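CmeC (Campylobacter jejuni, PDB 4MT4) forms a trimeric outer membrane channel of the outer membrane factor family and probably carries out the final, outward step of multidrug efflux. Local coordinates at residues L82-T96 and V108-Y122. Numbering follows the deposited sequence.
With C8E ((hydroxyethyloxy)tri(ethyloxy)octane), chain N; C8E ((hydroxyethyloxy)tri(ethyloxy)octane), chain Q; C8E ((hydroxyethyloxy)tri(ethyloxy)octane), chain H.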
loop_
_atom_site.group_PDB
_atom_site.type_symbol
_atom_site.label_atom_id
_atom_site.label_comp_id
_atom_site.label_asym_id
_atom_site.label_seq_id
_atom_site.Cartn_x
_atom_site.Cartn_y
_atom_site.Cartn_z
ATOM N N LEU B 82 -3.259 -38.431 8.129
ATOM C CA LEU B 82 -3.091 -39.817 7.710
ATOM C C LEU B 82 -1.649 -40.288 7.894
ATOM O O LEU B 82 -0.721 -39.485 7.833
ATOM C CB LEU B 82 -3.520 -39.972 6.248
ATOM C CG LEU B 82 -4.968 -39.604 5.921
ATOM C CD1 LEU B 82 -5.154 -39.421 4.424
ATOM C CD2 LEU B 82 -5.916 -40.667 6.451
ATOM N N PRO B 83 -1.459 -41.598 8.128
ATOM C CA PRO B 83 -0.117 -42.168 8.292
ATOM C C PRO B 83 0.718 -42.080 7.018
ATOM O O PRO B 83 0.215 -42.341 5.925
ATOM C CB PRO B 83 -0.398 -43.630 8.658
ATOM C CG PRO B 83 -1.755 -43.902 8.106
ATOM C CD PRO B 83 -2.509 -42.620 8.277
ATOM N N LYS B 84 1.987 -41.719 7.170
ATOM C CA LYS B 84 2.893 -41.582 6.038
ATOM C C LYS B 84 3.723 -42.847 5.836
ATOM O O LYS B 84 4.162 -43.476 6.799
ATOM C CB LYS B 84 3.810 -40.375 6.239
ATOM C CG LYS B 84 3.066 -39.065 6.449
ATOM C CD LYS B 84 2.221 -38.720 5.234
ATOM C CE LYS B 84 1.415 -37.452 5.460
ATOM N NZ LYS B 84 2.284 -36.289 5.792
ATOM N N PHE B 85 3.931 -43.221 4.579
ATOM C CA PHE B 85 4.731 -44.397 4.259
ATOM C C PHE B 85 5.933 -44.024 3.399
ATOM O O PHE B 85 5.795 -43.354 2.375
ATOM C CB PHE B 85 3.882 -45.453 3.550
ATOM C CG PHE B 85 2.801 -46.038 4.411
ATOM C CD1 PHE B 85 3.073 -47.090 5.268
ATOM C CD2 PHE B 85 1.510 -45.537 4.360
ATOM C CE1 PHE B 85 2.081 -47.631 6.061
ATOM C CE2 PHE B 85 0.513 -46.073 5.150
ATOM C CZ PHE B 85 0.799 -47.121 6.003
ATOM N N ASP B 86 7.112 -44.460 3.829
ATOM C CA ASP B 86 8.346 -44.162 3.114
ATOM C C ASP B 86 9.228 -45.396 2.964
ATOM O O ASP B 86 9.209 -46.297 3.805
ATOM C CB ASP B 86 9.127 -43.056 3.828
ATOM C CG ASP B 86 8.362 -41.749 3.894
ATOM O OD1 ASP B 86 7.575 -41.569 4.847
ATOM O OD2 ASP B 86 8.552 -40.898 2.999
ATOM N N GLY B 87 10.000 -45.428 1.883
ATOM C CA GLY B 87 10.960 -46.491 1.661
ATOM C C GLY B 87 12.346 -46.007 2.025
ATOM O O GLY B 87 12.650 -44.823 1.887
ATOM N N SER B 88 13.189 -46.917 2.499
ATOM C CA SER B 88 14.539 -46.553 2.910
ATOM C C SER B 88 15.544 -47.669 2.650
ATOM O O SER B 88 15.215 -48.852 2.726
ATOM C CB SER B 88 14.563 -46.173 4.391
ATOM O OG SER B 88 14.268 -47.293 5.209
ATOM N N ALA B 89 16.774 -47.274 2.340
ATOM C CA ALA B 89 17.871 -48.209 2.149
ATOM C C ALA B 89 19.171 -47.530 2.551
ATOM O O ALA B 89 19.427 -46.393 2.161
ATOM C CB ALA B 89 17.932 -48.689 0.708
ATOM N N SER B 90 19.984 -48.217 3.342
ATOM C CA SER B 90 21.214 -47.620 3.847
ATOM C C SER B 90 22.349 -48.630 3.951
ATOM O O SER B 90 22.124 -49.833 4.063
ATOM C CB SER B 90 20.969 -46.979 5.214
ATOM O OG SER B 90 20.437 -47.921 6.129
ATOM N N GLY B 91 23.574 -48.118 3.905
ATOM C CA GLY B 91 24.764 -48.931 4.058
ATOM C C GLY B 91 25.853 -48.118 4.726
ATOM O O GLY B 91 26.077 -46.963 4.374
ATOM N N SER B 92 26.527 -48.718 5.702
ATOM C CA SER B 92 27.565 -48.013 6.440
ATOM C C SER B 92 28.664 -48.948 6.930
ATOM O O SER B 92 28.414 -50.106 7.260
ATOM C CB SER B 92 26.957 -47.264 7.627
ATOM O OG SER B 92 26.291 -48.152 8.508
ATOM N N ARG B 93 29.886 -48.431 6.967
ATOM C CA ARG B 93 31.030 -49.168 7.486
ATOM C C ARG B 93 31.681 -48.354 8.593
ATOM O O ARG B 93 31.755 -47.131 8.500
ATOM C CB ARG B 93 32.033 -49.467 6.371
ATOM C CG ARG B 93 33.305 -50.151 6.840
ATOM C CD ARG B 93 34.030 -50.815 5.683
ATOM N NE ARG B 93 35.252 -51.485 6.114
ATOM C CZ ARG B 93 35.292 -52.706 6.637
ATOM N NH1 ARG B 93 34.172 -53.396 6.807
ATOM N NH2 ARG B 93 36.453 -53.236 6.998
ATOM N N ALA B 94 32.144 -49.023 9.644
ATOM C CA ALA B 94 32.709 -48.317 10.788
ATOM C C ALA B 94 33.893 -49.044 11.411
ATOM O O ALA B 94 33.870 -50.261 11.589
ATOM C CB ALA B 94 31.635 -48.085 11.840
ATOM N N LYS B 95 34.931 -48.281 11.736
ATOM C CA LYS B 95 36.028 -48.791 12.545
ATOM C C LYS B 95 35.774 -48.427 13.999
ATOM O O LYS B 95 36.067 -47.312 14.430
ATOM C CB LYS B 95 37.374 -48.231 12.085
ATOM C CG LYS B 95 38.547 -48.713 12.929
ATOM C CD LYS B 95 39.882 -48.160 12.447
ATOM C CE LYS B 95 40.153 -46.771 13.001
ATOM N NZ LYS B 95 41.492 -46.269 12.576
ATOM N N THR B 96 35.210 -49.366 14.750
ATOM C CA THR B 96 34.920 -49.132 16.154
ATOM C C THR B 96 36.198 -49.242 16.975
ATOM O O THR B 96 36.911 -50.242 16.901
ATOM C CB THR B 96 33.864 -50.118 16.681
ATOM O OG1 THR B 96 32.634 -49.921 15.968
ATOM C CG2 THR B 96 33.621 -49.899 18.164
ATOM N N VAL B 108 40.523 -53.684 17.685
ATOM C CA VAL B 108 39.880 -52.819 16.706
ATOM C C VAL B 108 38.818 -53.611 15.945
ATOM O O VAL B 108 39.074 -54.728 15.495
ATOM C CB VAL B 108 40.904 -52.225 15.719
ATOM C CG1 VAL B 108 40.208 -51.371 14.679
ATOM C CG2 VAL B 108 41.947 -51.411 16.468
ATOM N N SER B 109 37.625 -53.038 15.812
ATOM C CA SER B 109 36.511 -53.747 15.190
ATOM C C SER B 109 35.989 -53.053 13.936
ATOM O O SER B 109 35.433 -51.958 14.005
ATOM C CB SER B 109 35.370 -53.919 16.195
ATOM O OG SER B 109 34.288 -54.631 15.623
ATOM N N TYR B 110 36.169 -53.703 12.789
ATOM C CA TYR B 110 35.589 -53.232 11.537
ATOM C C TYR B 110 34.289 -53.983 11.278
ATOM O O TYR B 110 34.238 -55.204 11.418
ATOM C CB TYR B 110 36.562 -53.429 10.369
ATOM C CG TYR B 110 37.890 -52.728 10.540
ATOM C CD1 TYR B 110 38.939 -53.342 11.212
ATOM C CD2 TYR B 110 38.100 -51.454 10.026
ATOM C CE1 TYR B 110 40.156 -52.708 11.371
ATOM C CE2 TYR B 110 39.312 -50.812 10.179
ATOM C CZ TYR B 110 40.338 -51.444 10.853
ATOM O OH TYR B 110 41.549 -50.809 11.011
ATOM N N GLY B 111 33.239 -53.257 10.909
ATOM C CA GLY B 111 31.943 -53.872 10.680
ATOM C C GLY B 111 31.033 -53.085 9.757
ATOM O O GLY B 111 31.208 -51.881 9.567
ATOM N N ASN B 112 30.052 -53.773 9.181
ATOM C CA ASN B 112 29.111 -53.141 8.268
ATOM C C ASN B 112 27.677 -53.248 8.763
ATOM O O ASN B 112 27.382 -54.017 9.677
ATOM C CB ASN B 112 29.222 -53.759 6.874
ATOM C CG ASN B 112 30.591 -53.570 6.262
ATOM O OD1 ASN B 112 31.270 -52.581 6.530
ATOM N ND2 ASN B 112 31.006 -54.521 5.435
ATOM N N ASP B 113 26.791 -52.472 8.148
ATOM C CA ASP B 113 25.371 -52.505 8.475
ATOM C C ASP B 113 24.536 -52.063 7.279
ATOM O O ASP B 113 24.615 -50.916 6.841
ATOM C CB ASP B 113 25.072 -51.618 9.685
ATOM C CG ASP B 113 23.668 -51.816 10.221
ATOM O OD1 ASP B 113 23.142 -52.946 10.121
ATOM O OD2 ASP B 113 23.089 -50.842 10.744
ATOM N N PHE B 114 23.739 -52.983 6.749
ATOM C CA PHE B 114 22.887 -52.682 5.607
ATOM C C PHE B 114 21.415 -52.807 5.985
ATOM O O PHE B 114 21.006 -53.794 6.591
ATOM C CB PHE B 114 23.216 -53.608 4.434
ATOM C CG PHE B 114 24.635 -53.491 3.950
ATOM C CD1 PHE B 114 24.997 -52.500 3.053
ATOM C CD2 PHE B 114 25.605 -54.374 4.394
ATOM C CE1 PHE B 114 26.301 -52.390 2.607
ATOM C CE2 PHE B 114 26.911 -54.271 3.953
ATOM C CZ PHE B 114 27.259 -53.278 3.058
ATOM N N LYS B 115 20.626 -51.796 5.630
ATOM C CA LYS B 115 19.201 -51.792 5.940
ATOM C C LYS B 115 18.354 -51.513 4.701
ATOM O O LYS B 115 18.822 -50.903 3.739
ATOM C CB LYS B 115 18.893 -50.757 7.023
ATOM C CG LYS B 115 19.565 -51.027 8.362
ATOM C CD LYS B 115 19.290 -49.896 9.339
ATOM C CE LYS B 115 19.908 -50.167 10.701
ATOM N NZ LYS B 115 19.722 -49.011 11.620
ATOM N N MET B 116 17.103 -51.961 4.743
ATOM C CA MET B 116 16.160 -51.792 3.638
ATOM C C MET B 116 14.755 -52.195 4.073
ATOM O O MET B 116 14.559 -53.292 4.593
ATOM C CB MET B 116 16.583 -52.625 2.424
ATOM C CG MET B 116 15.591 -52.582 1.273
ATOM S SD MET B 116 15.899 -53.821 0.001
ATOM C CE MET B 116 17.574 -53.414 -0.483
ATOM N N GLY B 117 13.781 -51.313 3.863
ATOM C CA GLY B 117 12.403 -51.629 4.200
ATOM C C GLY B 117 11.425 -50.469 4.129
ATOM O O GLY B 117 11.799 -49.346 3.791
ATOM N N LEU B 118 10.162 -50.748 4.445
ATOM C CA LEU B 118 9.127 -49.718 4.480
ATOM C C LEU B 118 9.043 -49.074 5.859
ATOM O O LEU B 118 9.235 -49.741 6.876
ATOM C CB LEU B 118 7.760 -50.294 4.100
ATOM C CG LEU B 118 7.548 -50.857 2.690
ATOM C CD1 LEU B 118 8.368 -50.097 1.651
ATOM C CD2 LEU B 118 7.839 -52.350 2.642
ATOM N N ASN B 119 8.744 -47.780 5.891
ATOM C CA ASN B 119 8.638 -47.061 7.155
ATOM C C ASN B 119 7.249 -46.479 7.396
ATOM O O ASN B 119 6.631 -45.920 6.492
ATOM C CB ASN B 119 9.680 -45.943 7.218
ATOM C CG ASN B 119 11.099 -46.467 7.147
ATOM O OD1 ASN B 119 11.740 -46.417 6.097
ATOM N ND2 ASN B 119 11.598 -46.980 8.267
ATOM N N LEU B 120 6.767 -46.620 8.625
ATOM C CA LEU B 120 5.504 -46.021 9.031
ATOM C C LEU B 120 5.752 -44.862 9.986
ATOM O O LEU B 120 6.516 -44.985 10.938
ATOM C CB LEU B 120 4.597 -47.060 9.692
ATOM C CG LEU B 120 3.390 -46.514 10.463
ATOM C CD1 LEU B 120 2.311 -46.027 9.510
ATOM C CD2 LEU B 120 2.840 -47.553 11.432
ATOM N N SER B 121 5.110 -43.732 9.719
ATOM C CA SER B 121 5.169 -42.588 10.620
ATOM C C SER B 121 3.789 -41.951 10.732
ATOM O O SER B 121 3.228 -41.486 9.739
ATOM C CB SER B 121 6.196 -41.564 10.138
ATOM O OG SER B 121 5.875 -41.083 8.844
ATOM N N TYR B 122 3.241 -41.944 11.942
ATOM C CA TYR B 122 1.894 -41.433 12.167
ATOM C C TYR B 122 1.796 -40.674 13.485
ATOM O O TYR B 122 2.101 -41.211 14.549
ATOM C CB TYR B 122 0.880 -42.579 12.150
ATOM C CG TYR B 122 -0.564 -42.128 12.101
ATOM C CD1 TYR B 122 -0.910 -40.884 11.585
ATOM C CD2 TYR B 122 -1.581 -42.944 12.581
ATOM C CE1 TYR B 122 -2.227 -40.471 11.541
ATOM C CE2 TYR B 122 -2.902 -42.538 12.542
ATOM C CZ TYR B 122 -3.219 -41.300 12.020
ATOM O OH TYR B 122 -4.533 -40.892 11.979
HETATM C C1 C8E N . 30.306 -39.820 -4.099
HETATM C C2 C8E N . 29.606 -41.132 -3.986
HETATM C C3 C8E N . 30.152 -42.119 -3.010
HETATM C C4 C8E N . 29.307 -43.299 -2.671
HETATM C C5 C8E N . 29.536 -43.940 -1.344
HETATM C C6 C8E N . 28.344 -44.478 -0.631
HETATM C C7 C8E N . 28.450 -44.657 0.845
HETATM C C8 C8E N . 28.135 -46.002 1.402
HETATM O O9 C8E N . 29.162 -46.705 1.993
HETATM C C10 C8E N . 28.860 -47.761 2.823
HETATM C C11 C8E N . 29.962 -48.696 3.179
HETATM O O12 C8E N . 30.415 -49.543 2.193
HETATM C C13 C8E N . 30.582 -50.880 2.478
HETATM C C14 C8E N . 31.599 -51.628 1.687
HETATM O O15 C8E N . 31.652 -52.992 1.862
HETATM C C16 C8E N . 30.528 -53.742 1.593
HETATM C C17 C8E N . 30.597 -55.206 1.863
HETATM O O18 C8E N . 29.413 -55.870 2.090
HETATM C C19 C8E N . 29.448 -57.115 2.673
HETATM C C20 C8E N . 30.417 -57.332 3.787
HETATM O O21 C8E N . 29.929 -57.395 5.077
HETATM C C1 C8E Q . 6.231 -61.649 8.904
HETATM C C2 C8E Q . 6.245 -60.478 7.980
HETATM C C3 C8E Q . 6.482 -60.738 6.531
HETATM C C4 C8E Q . 7.755 -60.238 5.939
HETATM C C5 C8E Q . 7.714 -59.737 4.535
HETATM C C6 C8E Q . 8.933 -59.060 4.011
HETATM C C7 C8E Q . 8.750 -57.967 3.013
HETATM C C8 C8E Q . 9.865 -56.988 2.873
HETATM O O9 C8E Q . 9.576 -55.724 2.402
HETATM C C10 C8E Q . 10.580 -54.779 2.375
HETATM C C11 C8E Q . 10.712 -53.934 1.154
HETATM O O12 C8E Q . 11.674 -52.947 1.170
HETATM C C13 C8E Q . 11.446 -51.757 0.515
HETATM C C14 C8E Q . 12.597 -51.146 -0.211
HETATM O O15 C8E Q . 12.802 -49.790 -0.068
HETATM C C16 C8E Q . 13.028 -49.025 -1.191
HETATM C C17 C8E Q . 13.858 -47.798 -1.045
HETATM O O18 C8E Q . 14.299 -47.172 -2.193
HETATM C C19 C8E Q . 13.489 -47.115 -3.309
HETATM C C20 C8E Q . 13.869 -47.923 -4.506
HETATM O O21 C8E Q . 12.904 -48.166 -5.464
HETATM C C1 C8E H . 38.943 -35.438 5.739
HETATM C C2 C8E H . 39.939 -36.545 5.827
HETATM C C3 C8E H . 39.431 -37.944 5.752
HETATM C C4 C8E H . 40.410 -39.043 5.981
HETATM C C5 C8E H . 39.966 -40.430 5.671
HETATM C C6 C8E H . 40.718 -41.548 6.307
HETATM C C7 C8E H . 40.379 -42.927 5.861
HETATM C C8 C8E H . 40.926 -44.064 6.653
HETATM O O9 C8E H . 41.241 -45.205 5.951
HETATM C C10 C8E H . 41.145 -46.429 6.572
HETATM C C11 C8E H . 41.650 -47.618 5.831
HETATM O O12 C8E H . 41.654 -48.830 6.483
HETATM C C13 C8E H . 41.827 -48.880 7.851
HETATM C C14 C8E H . 43.066 -49.519 8.383
HETATM O O15 C8E H . 44.218 -48.762 8.421
HETATM C C16 C8E H . 45.371 -49.315 8.933
HETATM C C17 C8E H . 45.270 -49.988 10.259
HETATM O O18 C8E H . 45.890 -49.388 11.335
HETATM C C19 C8E H . 45.960 -48.012 11.411
HETATM C C20 C8E H . 44.831 -47.282 12.056
HETATM O O21 C8E H . 44.977 -45.922 12.250
HETATM O O HOH W 1 7.141 -42.918 7.057
HETATM O O HOH W 2 22.958 -48.902 7.236
#
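With CG of Arg93 turned away from its backbone N (chi1 176°) and the chain extended as far as NE, the guanidinium is carried over the neighbouring strand to Asn112, whose own CG lies beside its backbone N (chi1 -62°) and brings the amide back toward Arg93. Arg93 NH1 donates to Asn112 OD1 at 3.0 Å; the oxygen lies near the guanidinium plane, but the donor stands above the amide plane rather than on a lone pair. The other amide atom, ND2, donates to O21 of a detergent, so both polar atoms of the amide are bonded, which restrains its rotation. Arg93 NH2 lies 3.4 Å from Tyr110 CB, oblique to the ring although the guanidinium and ring planes are nearly parallel, while the Lys95 chain runs beside that ring.

Strands 84-96 and 109-122 illustrate the antiparallel hairpin of a membrane barrel: paired backbone bonds join them from Lys84–Ser121 to Thr96–Ser109. Phe85, Leu118, Met116 and Phe114 share the face of Arg93, where detergent chains lie against the last three, consistent with a lipid-facing surface. The opposite face is mostly polar and probably lines the channel. There Ser88 OG donates to a lone pair of Asn119 OD1 at 2.8 Å, and one water joins Lys84 O, Asp86 OD1 and Ser121 OG. Where the strands approach the helical part of the chain, Pro83 CD sits over the Tyr122 ring, 3.9 Å from its centroid, and the ring's hydroxyl is hydrogen-bonded to Leu81 O.

Strand 109-124 continues the sheet into strand 299-310, whereas 84-96 pairs with a strand of the second subunit, whose Glu339 forms a salt bridge with Lys84 and whose His336 is hydrogen-bonded to Asp86; the sheet thus crosses the interface, and helices 58-79 and 129-195 adjoin the hairpin in sequence.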